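Local atomic coordinates of cystathionine gamma-synthase (Xanthomonas oryzae pv. oryzae KACC 10331, PDB entry 6LD7), a protein that probably uses pyridoxal 5'-phosphate to form cystathionine on the route to methionine, as a member of the trans-sulfuration enzyme family. Residues Leu93-Asn96 with Ala97-Pro101. The protein carries 1 engineered substitution. Residues are numbered along the deposited sequence; the frame is centred on the assembly and turned at random.
Sequences LVLN and AVLQP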
loop_
_atom_site.group_PDB
_atom_site.type_symbol
_atom_site.label_atom_id
_atom_site.label_comp_id
_atom_site.label_asym_id
_atom_site.label_seq_id
_atom_site.Cartn_x
_atom_site.Cartn_y
_atom_site.Cartn_z
ATOM N N LEU C 93 12.982 -9.141 21.532
ATOM C CA LEU C 93 13.545 -7.858 21.988
ATOM C C LEU C 93 13.693 -7.796 23.526
ATOM O O LEU C 93 14.782 -7.464 24.073
ATOM C CB LEU C 93 12.610 -6.788 21.458
ATOM C CG LEU C 93 12.970 -5.396 21.971
ATOM C CD1 LEU C 93 14.385 -5.017 21.611
ATOM C CD2 LEU C 93 11.987 -4.381 21.478
ATOM N N VAL C 94 12.657 -8.152 24.276
ATOM C CA VAL C 94 12.737 -8.108 25.756
ATOM C C VAL C 94 13.823 -9.058 26.268
ATOM O O VAL C 94 14.535 -8.644 27.132
ATOM C CB VAL C 94 11.408 -8.476 26.384
ATOM C CG1 VAL C 94 11.552 -8.590 27.885
ATOM C CG2 VAL C 94 10.314 -7.496 25.947
ATOM N N LEU C 95 13.868 -10.289 25.796
ATOM C CA LEU C 95 14.906 -11.262 26.201
ATOM C C LEU C 95 16.305 -10.677 26.029
ATOM O O LEU C 95 17.119 -10.872 26.938
ATOM C CB LEU C 95 14.797 -12.552 25.411
ATOM C CG LEU C 95 13.466 -13.292 25.549
ATOM C CD1 LEU C 95 13.497 -14.515 24.603
ATOM C CD2 LEU C 95 13.208 -13.710 26.978
ATOM N N ASN C 96 16.569 -10.004 24.914
ATOM C CA ASN C 96 17.890 -9.419 24.637
ATOM C C ASN C 96 18.083 -8.137 25.447
ATOM O O ASN C 96 19.199 -7.869 25.879
ATOM C CB ASN C 96 18.031 -9.100 23.155
ATOM C CG ASN C 96 18.366 -10.322 22.337
ATOM O OD1 ASN C 96 19.544 -10.676 22.217
ATOM N ND2 ASN C 96 17.354 -10.932 21.728
ATOM N N ALA C 97 17.085 -7.317 25.695
ATOM C CA ALA C 97 17.349 -6.087 26.450
ATOM C C ALA C 97 17.535 -6.412 27.931
ATOM O O ALA C 97 18.203 -5.670 28.657
ATOM C CB ALA C 97 16.234 -5.106 26.315
ATOM N N VAL C 98 16.891 -7.442 28.411
ATOM C CA VAL C 98 16.825 -7.635 29.866
ATOM C C VAL C 98 17.777 -8.707 30.357
ATOM O O VAL C 98 18.128 -8.587 31.493
ATOM C CB VAL C 98 15.391 -7.939 30.303
ATOM C CG1 VAL C 98 15.315 -8.213 31.753
ATOM C CG2 VAL C 98 14.524 -6.758 30.030
ATOM N N LEU C 99 17.942 -9.821 29.697
ATOM C CA LEU C 99 18.643 -11.001 30.272
ATOM C C LEU C 99 20.071 -11.106 29.731
ATOM O O LEU C 99 20.374 -10.563 28.652
ATOM C CB LEU C 99 17.901 -12.263 29.839
ATOM C CG LEU C 99 16.462 -12.388 30.286
ATOM C CD1 LEU C 99 15.789 -13.633 29.752
ATOM C CD2 LEU C 99 16.438 -12.453 31.783
ATOM N N GLN C 100 20.907 -11.844 30.429
ATOM C CA GLN C 100 22.271 -12.270 30.023
ATOM C C GLN C 100 22.605 -13.598 30.707
ATOM O O GLN C 100 21.923 -13.953 31.705
ATOM C CB GLN C 100 23.251 -11.183 30.443
ATOM C CG GLN C 100 23.367 -11.009 31.941
ATOM C CD GLN C 100 24.330 -9.880 32.198
ATOM O OE1 GLN C 100 24.609 -9.090 31.324
ATOM N NE2 GLN C 100 24.914 -9.830 33.370
ATOM N N PRO C 101 23.637 -14.361 30.257
ATOM C CA PRO C 101 23.955 -15.660 30.870
ATOM C C PRO C 101 24.116 -15.489 32.373
ATOM O O PRO C 101 24.593 -14.462 32.826
ATOM C CB PRO C 101 25.251 -16.113 30.132
ATOM C CG PRO C 101 24.984 -15.495 28.760
ATOM C CD PRO C 101 24.525 -14.088 29.116
#
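The amide of A97 binds L93 O at 2.8 Å (N to O), V98 N reaches V94 O at 2.9 Å, and L99 N closes the run on L95 O at 3.1 Å. These three bonds, each joining residue i+4 to residue i, are the last regular ones of the helix. Its ending shows in the acceptor geometry: the C=O...N angle is 165° at L93 O, whereas at L95 O it has fallen to 142°, with the donor standing above the carbonyl plane. L99 is also the first residue to abandon helical backbone angles, yet its amide still bonds back into the last turn.

Two carbonyls here find a donor in another chain. K125 of the second subunit gives its NZ to both N96 O and L99 O, so one lysine clasps the helix end across the subunit interface; V98 O receives a weak bond from K150 NZ. The carboxamide of N96 turns back instead, its ND2 donating to N92 O.

Packing follows the same four-residue spacing. V94 and V98 lie side by side, CG1 of V94 meeting CG2 of V98 at 4.1 Å; in V98, CG1 is anti to the backbone N (chi1 177°), which places CG2 beside that N and against V94. L95 and L99 share one conformation and point the same way, CD2 of L95 lying 3.8 Å from CD1 of L99. Both valines and L99 rest on L151 of strand 151-155, L95 inserts among L118, F119 and L122 of helix 113-124, and A97 touches L233 and W236 of helix 227-240. This is the C-terminal turn of a largely buried alpha-helix, packed between sheet and neighbouring helices in the large, PLP-binding domain of a fold-type I enzyme, as in the trans-sulfuration family.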